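Local coordinates for protein dioxygenase (Pseudomonas brassicacearum, PDB 5V2D) that probably uses a histidine-bound iron centre to cleave the central double bond of lignostilbenes with dioxygen, as in related carotenoid cleavage oxygenases, at residues S432-S444 and F488-P500. Numbering follows the deposited sequence.
With FE (Fe (III) ion), chain E.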
loop_
_atom_site.group_PDB
_atom_site.type_symbol
_atom_site.label_atom_id
_atom_site.label_comp_id
_atom_site.label_asym_id
_atom_site.label_seq_id
_atom_site.Cartn_x
_atom_site.Cartn_y
_atom_site.Cartn_z
ATOM N N SER A 432 18.988 15.143 2.244
ATOM C CA SER A 432 17.683 15.810 2.329
ATOM C C SER A 432 16.633 15.203 1.469
ATOM O O SER A 432 15.745 15.892 1.076
ATOM C CB SER A 432 17.792 17.282 1.925
ATOM O OG SER A 432 18.959 17.818 2.465
ATOM N N GLY A 433 16.746 13.913 1.261
ATOM C CA GLY A 433 15.929 13.166 0.351
ATOM C C GLY A 433 15.397 11.880 0.944
ATOM O O GLY A 433 16.066 11.203 1.678
ATOM N N CYS A 434 14.152 11.540 0.584
ATOM C CA CYS A 434 13.624 10.235 0.839
ATOM C C CYS A 434 12.571 9.885 -0.194
ATOM O O CYS A 434 12.183 10.717 -1.020
ATOM C CB CYS A 434 13.032 10.178 2.256
ATOM S SG CYS A 434 11.660 11.338 2.531
ATOM N N PHE A 435 12.184 8.625 -0.177
ATOM C CA PHE A 435 11.444 8.041 -1.270
ATOM C C PHE A 435 10.003 7.642 -0.918
ATOM O O PHE A 435 9.687 7.355 0.201
ATOM C CB PHE A 435 12.135 6.804 -1.739
ATOM C CG PHE A 435 13.534 7.064 -2.280
ATOM C CD1 PHE A 435 13.730 7.522 -3.554
ATOM C CD2 PHE A 435 14.643 6.756 -1.488
ATOM C CE1 PHE A 435 15.014 7.764 -4.026
ATOM C CE2 PHE A 435 15.919 6.994 -1.953
ATOM C CZ PHE A 435 16.089 7.500 -3.247
ATOM N N GLN A 436 9.207 7.565 -1.981
ATOM C CA GLN A 436 7.882 6.942 -1.955
ATOM C C GLN A 436 7.984 5.651 -2.766
ATOM O O GLN A 436 9.041 5.312 -3.390
ATOM C CB GLN A 436 6.797 7.850 -2.460
ATOM C CG GLN A 436 6.859 9.246 -1.853
ATOM C CD GLN A 436 5.554 10.040 -2.045
ATOM O OE1 GLN A 436 4.543 9.493 -2.401
ATOM N NE2 GLN A 436 5.637 11.388 -1.894
ATOM N N GLU A 437 6.929 4.849 -2.681
ATOM C CA GLU A 437 6.946 3.523 -3.268
ATOM C C GLU A 437 7.360 3.498 -4.741
ATOM O O GLU A 437 6.778 4.209 -5.577
ATOM C CB GLU A 437 5.582 2.866 -3.194
ATOM C CG GLU A 437 5.604 1.423 -3.732
ATOM C CD GLU A 437 4.213 0.771 -3.807
ATOM O OE1 GLU A 437 3.434 1.208 -4.673
ATOM O OE2 GLU A 437 3.895 -0.198 -3.075
ATOM N N PRO A 438 8.292 2.610 -5.102
ATOM C CA PRO A 438 8.687 2.566 -6.496
ATOM C C PRO A 438 7.853 1.654 -7.381
ATOM O O PRO A 438 7.255 0.695 -6.927
ATOM C CB PRO A 438 10.157 2.003 -6.373
ATOM C CG PRO A 438 10.044 1.016 -5.249
ATOM C CD PRO A 438 9.111 1.739 -4.237
ATOM N N ILE A 439 7.915 1.926 -8.690
ATOM C CA ILE A 439 7.476 0.989 -9.697
ATOM C C ILE A 439 8.671 0.540 -10.536
ATOM O O ILE A 439 9.723 1.197 -10.588
ATOM C CB ILE A 439 6.446 1.537 -10.640
ATOM C CG1 ILE A 439 6.853 2.937 -11.158
ATOM C CG2 ILE A 439 5.082 1.625 -9.956
ATOM C CD1 ILE A 439 6.195 3.280 -12.473
ATOM N N PHE A 440 8.480 -0.592 -11.215
ATOM C CA PHE A 440 9.440 -1.114 -12.160
ATOM C C PHE A 440 8.839 -1.124 -13.566
ATOM O O PHE A 440 7.699 -1.560 -13.736
ATOM C CB PHE A 440 9.928 -2.493 -11.790
ATOM C CG PHE A 440 10.713 -3.158 -12.864
ATOM C CD1 PHE A 440 12.028 -2.787 -13.075
ATOM C CD2 PHE A 440 10.140 -4.102 -13.714
ATOM C CE1 PHE A 440 12.783 -3.362 -14.140
ATOM C CE2 PHE A 440 10.904 -4.668 -14.729
ATOM C CZ PHE A 440 12.204 -4.304 -14.933
ATOM N N ILE A 441 9.623 -0.663 -14.546
ATOM C CA ILE A 441 9.179 -0.626 -15.916
ATOM C C ILE A 441 10.183 -1.457 -16.749
ATOM O O ILE A 441 11.337 -1.091 -16.806
ATOM C CB ILE A 441 9.178 0.819 -16.460
ATOM C CG1 ILE A 441 8.236 1.675 -15.651
ATOM C CG2 ILE A 441 8.758 0.825 -17.927
ATOM C CD1 ILE A 441 8.195 3.167 -16.031
ATOM N N PRO A 442 9.738 -2.534 -17.417
ATOM C CA PRO A 442 10.685 -3.292 -18.213
ATOM C C PRO A 442 11.289 -2.495 -19.342
ATOM O O PRO A 442 10.660 -1.652 -19.891
ATOM C CB PRO A 442 9.818 -4.393 -18.860
ATOM C CG PRO A 442 8.489 -4.395 -18.068
ATOM C CD PRO A 442 8.338 -3.072 -17.508
ATOM N N ARG A 443 12.568 -2.766 -19.674
ATOM C CA ARG A 443 13.260 -1.997 -20.765
ATOM C C ARG A 443 12.555 -2.250 -22.098
ATOM O O ARG A 443 12.485 -1.351 -22.897
ATOM C CB ARG A 443 14.761 -2.409 -20.860
ATOM C CG ARG A 443 15.638 -1.466 -21.721
ATOM C CD ARG A 443 17.127 -1.829 -21.702
ATOM N NE ARG A 443 17.511 -1.991 -20.304
ATOM C CZ ARG A 443 17.960 -1.050 -19.487
ATOM N NH1 ARG A 443 18.300 0.161 -19.905
ATOM N NH2 ARG A 443 18.174 -1.371 -18.188
ATOM N N SER A 444 12.051 -3.447 -22.291
ATOM C CA SER A 444 11.286 -3.781 -23.487
ATOM C C SER A 444 10.490 -4.976 -23.069
ATOM O O SER A 444 10.737 -5.547 -22.017
ATOM C CB SER A 444 12.196 -4.162 -24.668
ATOM O OG SER A 444 13.003 -5.314 -24.359
ATOM N N PHE A 488 4.972 21.478 -7.511
ATOM C CA PHE A 488 4.419 21.512 -6.174
ATOM C C PHE A 488 4.804 20.275 -5.438
ATOM O O PHE A 488 5.140 19.286 -6.042
ATOM C CB PHE A 488 2.841 21.718 -6.177
ATOM C CG PHE A 488 2.081 20.590 -6.819
ATOM C CD1 PHE A 488 1.673 19.523 -6.089
ATOM C CD2 PHE A 488 1.739 20.632 -8.145
ATOM C CE1 PHE A 488 0.950 18.435 -6.690
ATOM C CE2 PHE A 488 1.107 19.531 -8.773
ATOM C CZ PHE A 488 0.716 18.453 -8.017
ATOM N N ARG A 489 4.773 20.374 -4.122
ATOM C CA ARG A 489 5.100 19.264 -3.228
ATOM C C ARG A 489 4.025 18.138 -3.250
ATOM O O ARG A 489 2.828 18.380 -3.028
ATOM C CB ARG A 489 5.187 19.758 -1.783
ATOM C CG ARG A 489 5.503 18.682 -0.757
ATOM C CD ARG A 489 5.466 19.309 0.650
ATOM N NE ARG A 489 4.171 19.888 0.935
ATOM C CZ ARG A 489 3.151 19.231 1.479
ATOM N NH1 ARG A 489 3.244 17.966 1.959
ATOM N NH2 ARG A 489 2.001 19.939 1.638
ATOM N N MET A 490 4.492 16.940 -3.466
ATOM C CA MET A 490 3.629 15.748 -3.428
ATOM C C MET A 490 3.662 15.274 -1.979
ATOM O O MET A 490 4.737 14.896 -1.453
ATOM C CB MET A 490 4.216 14.651 -4.328
ATOM C CG MET A 490 4.299 15.014 -5.816
ATOM S SD MET A 490 2.744 15.195 -6.699
ATOM C CE MET A 490 2.338 13.481 -6.883
ATOM N N ARG A 491 2.483 15.149 -1.390
ATOM C CA ARG A 491 2.381 14.531 -0.045
ATOM C C ARG A 491 2.800 13.049 -0.127
ATOM O O ARG A 491 2.694 12.402 -1.151
ATOM C CB ARG A 491 0.942 14.642 0.452
ATOM C CG ARG A 491 0.755 14.363 1.901
ATOM C CD ARG A 491 -0.684 14.770 2.321
ATOM N NE ARG A 491 -0.760 14.816 3.798
ATOM C CZ ARG A 491 -1.377 13.917 4.581
ATOM N NH1 ARG A 491 -1.335 14.094 5.908
ATOM N NH2 ARG A 491 -2.025 12.833 4.100
ATOM N N MET A 492 3.224 12.520 0.984
ATOM C CA MET A 492 3.509 11.076 1.074
ATOM C C MET A 492 2.326 10.304 0.603
ATOM O O MET A 492 1.201 10.677 0.913
ATOM C CB MET A 492 3.958 10.702 2.489
ATOM C CG MET A 492 4.310 9.257 2.707
ATOM S SD MET A 492 5.724 8.826 1.660
ATOM C CE MET A 492 5.975 7.130 2.040
ATOM N N SER A 493 2.571 9.222 -0.119
ATOM C CA SER A 493 1.573 8.411 -0.744
ATOM C C SER A 493 1.556 7.024 -0.129
ATOM O O SER A 493 2.414 6.627 0.722
ATOM C CB SER A 493 1.783 8.305 -2.261
ATOM O OG SER A 493 1.946 9.626 -2.853
ATOM N N LEU A 494 0.616 6.248 -0.585
ATOM C CA LEU A 494 0.631 4.837 -0.372
ATOM C C LEU A 494 0.998 4.140 -1.686
ATOM O O LEU A 494 2.081 4.428 -2.233
ATOM C CB LEU A 494 -0.667 4.400 0.297
ATOM C CG LEU A 494 -0.800 4.750 1.769
ATOM C CD1 LEU A 494 -2.242 4.450 2.308
ATOM C CD2 LEU A 494 0.253 4.106 2.641
ATOM N N HIS A 495 0.187 3.252 -2.207
ATOM C CA HIS A 495 0.647 2.393 -3.295
ATOM C C HIS A 495 0.373 2.882 -4.689
ATOM O O HIS A 495 -0.511 3.705 -4.881
ATOM C CB HIS A 495 0.045 0.978 -3.134
ATOM C CG HIS A 495 0.414 0.377 -1.844
ATOM N ND1 HIS A 495 1.710 -0.083 -1.589
ATOM C CD2 HIS A 495 -0.328 0.112 -0.722
ATOM C CE1 HIS A 495 1.734 -0.610 -0.362
ATOM N NE2 HIS A 495 0.519 -0.498 0.181
ATOM N N GLY A 496 1.190 2.436 -5.634
ATOM C CA GLY A 496 1.020 2.839 -7.029
ATOM C C GLY A 496 1.187 1.688 -7.975
ATOM O O GLY A 496 1.431 0.507 -7.560
ATOM N N CYS A 497 1.090 1.976 -9.268
ATOM C CA CYS A 497 1.224 0.877 -10.267
ATOM C C CYS A 497 1.630 1.498 -11.580
ATOM O O CYS A 497 1.457 2.716 -11.825
ATOM C CB CYS A 497 -0.075 0.128 -10.470
ATOM S SG CYS A 497 -1.399 1.149 -11.184
ATOM N N TRP A 498 2.237 0.663 -12.422
ATOM C CA TRP A 498 2.568 1.047 -13.782
ATOM C C TRP A 498 1.568 0.435 -14.763
ATOM O O TRP A 498 1.382 -0.782 -14.735
ATOM C CB TRP A 498 3.999 0.492 -14.103
ATOM C CG TRP A 498 4.363 0.753 -15.597
ATOM C CD1 TRP A 498 4.631 -0.176 -16.535
ATOM C CD2 TRP A 498 4.554 2.023 -16.193
ATOM N NE1 TRP A 498 4.954 0.417 -17.679
ATOM C CE2 TRP A 498 4.922 1.780 -17.519
ATOM C CE3 TRP A 498 4.450 3.328 -15.736
ATOM C CZ2 TRP A 498 5.222 2.793 -18.424
ATOM C CZ3 TRP A 498 4.735 4.349 -16.636
ATOM C CH2 TRP A 498 5.141 4.077 -17.967
ATOM N N ALA A 499 1.007 1.244 -15.639
ATOM C CA ALA A 499 0.040 0.788 -16.657
ATOM C C ALA A 499 0.659 0.960 -18.040
ATOM O O ALA A 499 0.751 2.097 -18.518
ATOM C CB ALA A 499 -1.225 1.640 -16.591
ATOM N N PRO A 500 1.186 -0.107 -18.631
ATOM C CA PRO A 500 1.945 0.025 -19.886
ATOM C C PRO A 500 1.062 0.597 -21.006
ATOM O O PRO A 500 -0.112 0.301 -21.056
ATOM C CB PRO A 500 2.315 -1.432 -20.260
ATOM C CG PRO A 500 2.246 -2.186 -19.000
ATOM C CD PRO A 500 1.186 -1.497 -18.120
HETATM FE FE FE E . -0.264 -1.732 1.712
HETATM O O HOH W 1 4.473 5.616 -1.280
HETATM O O HOH W 2 -0.202 -0.055 2.912
#
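Part of the second shell of the iron site, Glu437 holds the iron ligand His495 between the innermost strands of two neighbouring blades of the seven-bladed beta-propeller. His495 NE2 binds the iron at 2.1 Å, with His188, His239 and His304 completing the four-histidine set characteristic of carotenoid cleavage oxygenases, and a water also coordinates the metal. At the other edge of the ring, His495 ND1 donates in the ring plane to Glu437 OE2 (2.6 Å, 168°), approaching that oxygen from above the carboxylate plane. With CG trans to the backbone N (chi1 -176°), the extended Glu437 chain carries its carboxylate to the ring; Gly496 N donates to Glu437 OE1 (2.7 Å), nearly along its C-O axis, and Arg375 adds a salt bridge. Iron and Glu437 together fix the rotation of the imidazole, and the carboxylate probably makes it a more electron-rich ligand. Beside it, a water accepts from Glu437 N and donates to Leu494 O. Gln436 ties down the preceding loop: Ser493 OG donates to Gln436 OE1 (2.6 Å) in the carbonyl plane, while Gln436 NE2 gives a bent bond, from above the carbonyl plane, to Arg491 O (3.2 Å, 139°) and another to Asn459. Farther from the iron, strands 439-442 and 496-500, edge strands of separate sheets, run nearly parallel 6.7 Å apart; Ile441 CD1 sits over the six-membered ring of Trp498, 3.5 Å from its centroid, and Ile439 CD1 packs against Trp498 CE3 at 3.7 Å.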